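Local coordinates for protein spectinomycin phosphotransferase (Legionella pneumophila, PDB 3I1A) that probably phosphorylates the antibiotic spectinomycin at the expense of a nucleotide, using a protein-kinase-like fold, and so acts as an antibiotic resistance factor, at residues K3-Q7 with K52-G56; Y55-E60 with Q91-K96; F157-E162 with K175-N179. All blocks are in the same frame, centred on the assembly; numbering follows the deposited sequence. Where two conformers were deposited one is given.

How the contacts relate
Contacts 1 and 2 both reach the same five-stranded antiparallel sheet, in the N-terminal lobe of a kinase-like fold, and share Y55 and G56. Their centres are 10 Å apart, and they are tied together by the salt bridge from K54 to E60 and by strand 48-55 pairing with strand 95-101. Contact 1, partly buried, is mostly apolar with one tyrosine hydroxyl bond; contact 2 lies at the surface and is mostly polar, with a lysine gathering carbonyls and a water. Contact 3 stands apart in the helical region, its nearest atoms about 28 Å from either of the others, and is also partly buried, combining an aromatic cluster with a lysine that holds a turn.

Contact 1 (K3-Q7 with K52-G56); sequences KQPIQ and KLKYG
Y55 reaches from the end of strand 48-55 and lays the phenol end of its ring against the backbone of K3-Q7. Its CG is anti to the carbonyl carbon (chi1 -86°), which turns the hydroxyl end toward K3 and P5, and OH donates to K3 O at 3.0 Å. That oxygen sits at the ring edge, and the hydroxyl approaches it with a C=O...O angle of 158°. P5 comes in at a slant to the ring, with CB 3.7 Å from Y55 CZ. The neighbouring ring carbon, CG, turns to L53, 3.7 Å from its CD1. In this kinase-like fold the strand belongs to the N-terminal-lobe sheet, and K52, next to L53, is an ADP-binding residue of this protein, though the nucleotide is absent from this apo model. The chain start packs across strands 38-43, 48-55 and 95-101 (F38, L53, F95) before helix 10-19. I6 meets L53 at about a right angle. Its CG1 stands between backbone N and carbonyl carbon (chi1 62°), and from there CD1 presses on L53 CD1 at 3.5 Å, closer than usual for two methyls. I6 also packs on L11 and L14 of helix 10-19, and F95 touches both P5 and I6.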
# COMPACT_ATOMS: atom_id res chain seq x y z
N LYS A 3 -1.97 -22.33 -15.14
CA LYS A 3 -1.56 -22.13 -13.71
C LYS A 3 -2.80 -22.06 -12.83
O LYS A 3 -2.77 -22.42 -11.65
CB LYS A 3 -0.76 -20.84 -13.57
CG LYS A 3 -0.13 -20.63 -12.21
CD LYS A 3 0.49 -21.92 -11.69
CE LYS A 3 1.61 -21.63 -10.71
NZ LYS A 3 2.79 -21.02 -11.40
N GLN A 4 -3.90 -21.60 -13.42
CA GLN A 4 -5.16 -21.46 -12.72
C GLN A 4 -5.61 -22.76 -12.06
O GLN A 4 -5.50 -23.84 -12.65
CB GLN A 4 -6.23 -20.98 -13.70
CG GLN A 4 -5.77 -19.84 -14.57
CD GLN A 4 -6.83 -19.36 -15.54
OE1 GLN A 4 -6.52 -18.75 -16.56
NE2 GLN A 4 -8.09 -19.62 -15.22
N PRO A 5 -6.10 -22.68 -10.81
CA PRO A 5 -6.56 -23.86 -10.08
C PRO A 5 -7.84 -24.49 -10.66
O PRO A 5 -8.12 -25.67 -10.44
CB PRO A 5 -6.78 -23.33 -8.66
CG PRO A 5 -7.12 -21.89 -8.88
CD PRO A 5 -6.15 -21.47 -9.97
N ILE A 6 -8.60 -23.68 -11.40
CA ILE A 6 -9.84 -24.13 -12.02
C ILE A 6 -10.06 -23.43 -13.36
O ILE A 6 -9.38 -22.45 -13.68
CB ILE A 6 -11.06 -23.79 -11.15
CG1 ILE A 6 -11.16 -22.26 -11.00
CG2 ILE A 6 -10.93 -24.47 -9.79
CD1 ILE A 6 -12.31 -21.80 -10.18
N GLN A 7 -11.00 -23.94 -14.14
CA GLN A 7 -11.37 -23.35 -15.42
C GLN A 7 -12.47 -22.35 -15.03
O GLN A 7 -13.30 -22.65 -14.17
CB GLN A 7 -11.93 -24.41 -16.37
CG GLN A 7 -11.86 -24.03 -17.84
CD GLN A 7 -12.75 -22.86 -18.17
OE1 GLN A 7 -12.29 -21.83 -18.67
NE2 GLN A 7 -14.03 -23.02 -17.91
N LYS A 52 -11.30 -13.64 -6.57
CA LYS A 52 -9.87 -13.88 -6.39
C LYS A 52 -9.63 -15.28 -5.83
O LYS A 52 -10.21 -15.66 -4.80
CB LYS A 52 -9.27 -12.85 -5.45
N LEU A 53 -8.79 -16.05 -6.51
CA LEU A 53 -8.45 -17.38 -6.04
C LEU A 53 -6.98 -17.34 -5.62
O LEU A 53 -6.13 -16.81 -6.34
CB LEU A 53 -8.62 -18.42 -7.16
CG LEU A 53 -9.95 -18.45 -7.89
CD1 LEU A 53 -9.95 -19.58 -8.95
CD2 LEU A 53 -11.06 -18.65 -6.89
N LYS A 54 -6.69 -17.90 -4.46
CA LYS A 54 -5.33 -17.97 -3.95
C LYS A 54 -5.05 -19.39 -3.48
O LYS A 54 -5.83 -19.98 -2.74
CB LYS A 54 -5.13 -17.03 -2.77
CG LYS A 54 -5.31 -15.56 -3.11
CD LYS A 54 -4.93 -14.68 -1.92
CE LYS A 54 -3.45 -14.83 -1.58
NZ LYS A 54 -3.04 -13.97 -0.43
N TYR A 55 -3.92 -19.94 -3.89
CA TYR A 55 -3.54 -21.28 -3.49
C TYR A 55 -3.25 -21.34 -2.00
O TYR A 55 -2.85 -20.35 -1.40
CB TYR A 55 -2.30 -21.68 -4.27
CG TYR A 55 -2.62 -22.28 -5.61
CD1 TYR A 55 -3.24 -23.52 -5.70
CD2 TYR A 55 -2.26 -21.64 -6.79
CE1 TYR A 55 -3.50 -24.11 -6.91
CE2 TYR A 55 -2.51 -22.23 -8.03
CZ TYR A 55 -3.13 -23.47 -8.07
OH TYR A 55 -3.35 -24.11 -9.27
N GLY A 56 -3.46 -22.51 -1.40
CA GLY A 56 -3.15 -22.67 0.01
C GLY A 56 -4.28 -22.69 1.02
O GLY A 56 -5.41 -22.26 0.74

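Contact 2 (Y55-E60 with Q91-K96); sequences YGYHDE and QLKHFK
K96 and Q91 both send side-chain nitrogens to the backbone of Y55-E60. K96 NZ donates to H58 O at 2.6 Å, more weakly to G56 O, and to a water that donates to Y55 O and E60 OE2. The lysine runs extended to CE and turns at the last torsion (chi4 66°), bringing NZ in among these oxygens. Q91 NE2 gives one hydrogen to G56 O at 3.0 Å and the other to L92 O at 2.9 Å, both near its amide plane, which fixes the amide's rotation. G56 N bonds to H94 O at 2.9 Å, next to the non-hydrogen-bonded antiparallel pair of Y55 and F95; the loop from strand 48-55 to helix 61-71 is thereby joined to the start of strand 95-101 in the N-terminal-lobe sheet. Apolar contact is lighter: F95 CB sits obliquely by the Y55 ring, 4.2 Å from CD1. Y57 CB packs on the Q91 amide, 3.7 Å from NE2. E60, N-cap of helix 61-71, is salt-bridged to K54 through OE1; OE2 is 4.1 Å from K96 NZ, too far for a salt bridge, and is joined to it through the water. With these oxygens around it, the K96 ammonium is probably stabilised in its charged form.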
# COMPACT_ATOMS: atom_id res chain seq x y z
N TYR A 55 -3.92 -19.94 -3.89
CA TYR A 55 -3.54 -21.28 -3.49
C TYR A 55 -3.25 -21.34 -2.00
O TYR A 55 -2.85 -20.35 -1.40
CB TYR A 55 -2.30 -21.68 -4.27
CG TYR A 55 -2.62 -22.28 -5.61
CD1 TYR A 55 -3.24 -23.52 -5.70
CD2 TYR A 55 -2.26 -21.64 -6.79
CE1 TYR A 55 -3.50 -24.11 -6.91
CE2 TYR A 55 -2.51 -22.23 -8.03
CZ TYR A 55 -3.13 -23.47 -8.07
OH TYR A 55 -3.35 -24.11 -9.27
N GLY A 56 -3.46 -22.51 -1.40
CA GLY A 56 -3.15 -22.67 0.01
C GLY A 56 -4.28 -22.69 1.02
O GLY A 56 -5.41 -22.26 0.74
N TYR A 57 -3.97 -23.20 2.21
CA TYR A 57 -4.94 -23.27 3.28
C TYR A 57 -4.43 -22.57 4.55
O TYR A 57 -4.99 -22.72 5.62
CB TYR A 57 -5.34 -24.73 3.56
CG TYR A 57 -4.18 -25.69 3.67
CD1 TYR A 57 -3.54 -25.89 4.89
CD2 TYR A 57 -3.71 -26.38 2.56
CE1 TYR A 57 -2.45 -26.77 4.99
CE2 TYR A 57 -2.63 -27.26 2.65
CZ TYR A 57 -2.01 -27.45 3.87
OH TYR A 57 -0.93 -28.31 3.95
N HIS A 58 -3.35 -21.80 4.41
CA HIS A 58 -2.81 -21.07 5.55
C HIS A 58 -3.55 -19.73 5.69
O HIS A 58 -4.14 -19.24 4.73
CB HIS A 58 -1.30 -20.85 5.37
CG HIS A 58 -0.52 -22.13 5.29
ND1 HIS A 58 0.83 -22.16 4.99
CD2 HIS A 58 -0.90 -23.42 5.44
CE1 HIS A 58 1.24 -23.41 4.96
NE2 HIS A 58 0.22 -24.20 5.24
N ASP A 59 -3.52 -19.16 6.89
CA ASP A 59 -4.21 -17.90 7.16
C ASP A 59 -3.56 -16.71 6.47
O ASP A 59 -2.38 -16.42 6.68
CB ASP A 59 -4.24 -17.64 8.67
CG ASP A 59 -4.96 -18.74 9.43
OD1 ASP A 59 -6.09 -19.10 9.04
OD2 ASP A 59 -4.40 -19.24 10.43
N GLU A 60 -4.32 -16.03 5.63
CA GLU A 60 -3.82 -14.86 4.92
C GLU A 60 -4.00 -13.68 5.88
O GLU A 60 -5.09 -13.46 6.38
CB GLU A 60 -4.64 -14.61 3.65
CG GLU A 60 -4.49 -15.65 2.55
CD GLU A 60 -3.07 -15.77 2.07
OE1 GLU A 60 -2.43 -14.71 1.88
OE2 GLU A 60 -2.58 -16.91 1.88
N GLN A 91 -12.77 -21.64 1.96
CA GLN A 91 -11.54 -22.43 1.91
C GLN A 91 -11.85 -23.76 1.25
O GLN A 91 -12.69 -24.51 1.72
CB GLN A 91 -11.02 -22.75 3.31
CG GLN A 91 -9.75 -23.59 3.28
CD GLN A 91 -8.56 -22.84 2.69
OE1 GLN A 91 -8.09 -21.85 3.27
NE2 GLN A 91 -8.05 -23.31 1.55
N LEU A 92 -11.18 -24.07 0.15
CA LEU A 92 -11.42 -25.35 -0.48
C LEU A 92 -10.21 -26.20 -0.15
O LEU A 92 -9.33 -25.78 0.59
CB LEU A 92 -11.62 -25.19 -1.98
CG LEU A 92 -12.89 -24.39 -2.29
CD1 LEU A 92 -12.98 -24.13 -3.78
CD2 LEU A 92 -14.10 -25.16 -1.81
N LYS A 93 -10.15 -27.39 -0.71
CA LYS A 93 -9.05 -28.27 -0.39
C LYS A 93 -7.66 -27.70 -0.59
O LYS A 93 -6.82 -27.76 0.31
CB LYS A 93 -9.16 -29.57 -1.17
CG LYS A 93 -8.07 -30.53 -0.78
CD LYS A 93 -8.20 -31.82 -1.52
CE LYS A 93 -7.10 -32.75 -1.11
NZ LYS A 93 -7.13 -33.05 0.35
N HIS A 94 -7.40 -27.17 -1.77
CA HIS A 94 -6.06 -26.65 -2.02
C HIS A 94 -5.99 -25.17 -2.38
O HIS A 94 -4.91 -24.68 -2.69
CB HIS A 94 -5.39 -27.49 -3.10
CG HIS A 94 -6.22 -27.66 -4.33
ND1 HIS A 94 -7.55 -28.05 -4.28
CD2 HIS A 94 -5.93 -27.47 -5.63
CE1 HIS A 94 -8.03 -28.08 -5.51
NE2 HIS A 94 -7.07 -27.73 -6.35
N PHE A 95 -7.11 -24.47 -2.34
CA PHE A 95 -7.11 -23.05 -2.64
C PHE A 95 -8.30 -22.37 -1.98
O PHE A 95 -9.21 -23.04 -1.47
CB PHE A 95 -7.07 -22.78 -4.15
CG PHE A 95 -8.31 -23.19 -4.89
CD1 PHE A 95 -9.34 -22.29 -5.11
CD2 PHE A 95 -8.44 -24.49 -5.37
CE1 PHE A 95 -10.49 -22.67 -5.80
CE2 PHE A 95 -9.60 -24.89 -6.06
CZ PHE A 95 -10.62 -23.97 -6.27
N LYS A 96 -8.26 -21.05 -1.97
CA LYS A 96 -9.29 -20.20 -1.37
C LYS A 96 -9.99 -19.37 -2.43
O LYS A 96 -9.38 -19.00 -3.43
CB LYS A 96 -8.63 -19.19 -0.43
CG LYS A 96 -8.03 -19.71 0.84
CD LYS A 96 -7.53 -18.50 1.66
CE LYS A 96 -6.81 -18.92 2.94
NZ LYS A 96 -5.55 -19.64 2.61
O HOH W 1 -4.28 -18.94 0.57

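Contact 3 (F157-E162 with K175-N179); sequences FYNQIE and KSFFN
I161 sets its CD1 over one face of the F178 ring, offset toward the rim, 4.0 Å from the ring centroid and 20° off the normal, a CH-pi contact in which the two side chains cross at about a right angle. CG1 follows the same face, 3.7 Å from F178 CD2. Two further rings touch F178: Y158 meets it edge to edge, CD2 4.3 Å from F178 CZ, and F157 brings CD2 within 4.2 Å of F178 CE1. The F178 ring gets there because its CG is anti to the backbone N (chi1 -164°), which swings it off helix 169-180 toward the turn.

K175, one helical turn earlier, works on the polar side. Its chain is fully extended beyond CG and passes along the I161 carbonyl, CD being 3.6 Å from I161 O, before NZ donates to E162 O at 3.0 Å, with a weaker bond to Q160 O. A salt bridge to D167 adds a third partner, so one ammonium pins the carbonyls of the turn to the helix. The turn itself is held by the Q160 N bond to F157 O at 2.8 Å.

Farther out, the loop joining helices 149-157 and 169-180 and the residues flanking it meet two more helices: L297 of helix 274-297 touches F157, Q160 and K175, and I185 and V189 of helix 182-198 touch F178 and Y158 respectively.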
# COMPACT_ATOMS: atom_id res chain seq x y z
N PHE A 157 24.95 1.45 -3.66
CA PHE A 157 24.90 2.11 -4.98
C PHE A 157 26.00 3.14 -5.16
O PHE A 157 26.46 3.38 -6.27
CB PHE A 157 23.57 2.85 -5.22
CG PHE A 157 22.34 1.98 -5.31
CD1 PHE A 157 22.44 0.58 -5.41
CD2 PHE A 157 21.08 2.56 -5.32
CE1 PHE A 157 21.30 -0.20 -5.52
CE2 PHE A 157 19.93 1.78 -5.43
CZ PHE A 157 20.04 0.40 -5.52
N TYR A 158 26.42 3.77 -4.06
CA TYR A 158 27.42 4.83 -4.11
C TYR A 158 28.60 4.58 -5.04
O TYR A 158 28.93 5.41 -5.89
CB TYR A 158 27.94 5.12 -2.69
CG TYR A 158 26.88 5.71 -1.77
CD1 TYR A 158 27.09 5.77 -0.40
CD2 TYR A 158 25.69 6.24 -2.28
CE1 TYR A 158 26.14 6.34 0.46
CE2 TYR A 158 24.73 6.82 -1.43
CZ TYR A 158 24.96 6.87 -0.06
OH TYR A 158 24.04 7.46 0.79
N ASN A 159 29.23 3.43 -4.89
CA ASN A 159 30.39 3.13 -5.71
C ASN A 159 30.04 2.70 -7.14
O ASN A 159 30.89 2.75 -8.02
CB ASN A 159 31.27 2.08 -5.03
CG ASN A 159 31.97 2.64 -3.80
OD1 ASN A 159 32.11 3.85 -3.65
ND2 ASN A 159 32.43 1.75 -2.92
N GLN A 160 28.80 2.29 -7.36
CA GLN A 160 28.36 1.86 -8.69
C GLN A 160 28.04 3.03 -9.62
O GLN A 160 27.92 2.85 -10.83
CB GLN A 160 27.13 0.95 -8.57
CG GLN A 160 27.31 -0.25 -7.67
CD GLN A 160 26.06 -1.10 -7.63
OE1 GLN A 160 25.57 -1.53 -8.69
NE2 GLN A 160 25.52 -1.34 -6.43
N ILE A 161 27.90 4.23 -9.08
CA ILE A 161 27.58 5.39 -9.89
C ILE A 161 28.73 5.79 -10.83
O ILE A 161 28.58 6.66 -11.68
CB ILE A 161 27.18 6.59 -9.00
CG1 ILE A 161 25.98 6.20 -8.12
CG2 ILE A 161 26.79 7.81 -9.85
CD1 ILE A 161 24.84 5.53 -8.91
N GLU A 162 29.87 5.11 -10.68
CA GLU A 162 31.06 5.38 -11.48
C GLU A 162 30.89 4.99 -12.95
O GLU A 162 30.17 4.04 -13.28
CB GLU A 162 32.26 4.60 -10.91
CG GLU A 162 32.63 4.95 -9.47
CD GLU A 162 33.80 4.12 -8.95
OE1 GLU A 162 34.90 4.18 -9.55
OE2 GLU A 162 33.62 3.40 -7.95
N LYS A 175 22.56 7.07 -13.66
CA LYS A 175 23.76 7.46 -12.93
C LYS A 175 23.97 8.98 -12.97
O LYS A 175 24.38 9.57 -11.97
CB LYS A 175 24.98 6.75 -13.50
CG LYS A 175 25.00 5.25 -13.17
CD LYS A 175 26.30 4.62 -13.63
CE LYS A 175 26.33 3.13 -13.34
NZ LYS A 175 27.62 2.56 -13.78
N SER A 176 23.69 9.59 -14.12
CA SER A 176 23.83 11.03 -14.27
C SER A 176 22.88 11.75 -13.33
O SER A 176 23.26 12.72 -12.66
CB SER A 176 23.52 11.46 -15.71
OG SER A 176 24.52 11.01 -16.61
N PHE A 177 21.64 11.27 -13.27
CA PHE A 177 20.63 11.88 -12.42
C PHE A 177 21.00 11.69 -10.95
O PHE A 177 20.82 12.58 -10.14
CB PHE A 177 19.25 11.26 -12.67
CG PHE A 177 18.14 11.96 -11.92
CD1 PHE A 177 17.55 13.11 -12.43
CD2 PHE A 177 17.74 11.50 -10.67
CE1 PHE A 177 16.57 13.79 -11.70
CE2 PHE A 177 16.78 12.17 -9.94
CZ PHE A 177 16.19 13.32 -10.45
N PHE A 178 21.47 10.49 -10.62
CA PHE A 178 21.87 10.18 -9.22
C PHE A 178 23.00 11.13 -8.83
O PHE A 178 22.98 11.78 -7.78
CB PHE A 178 22.38 8.74 -9.15
CG PHE A 178 22.46 8.17 -7.75
CD1 PHE A 178 21.52 7.23 -7.31
CD2 PHE A 178 23.48 8.56 -6.88
CE1 PHE A 178 21.59 6.67 -6.03
CE2 PHE A 178 23.57 8.01 -5.59
CZ PHE A 178 22.62 7.06 -5.16
N ASN A 179 23.99 11.21 -9.69
CA ASN A 179 25.11 12.07 -9.41
C ASN A 179 24.64 13.53 -9.24
O ASN A 179 25.09 14.23 -8.31
CB ASN A 179 26.13 11.91 -10.54
CG ASN A 179 27.41 12.67 -10.29
OD1 ASN A 179 27.63 13.73 -10.87
ND2 ASN A 179 28.25 12.14 -9.42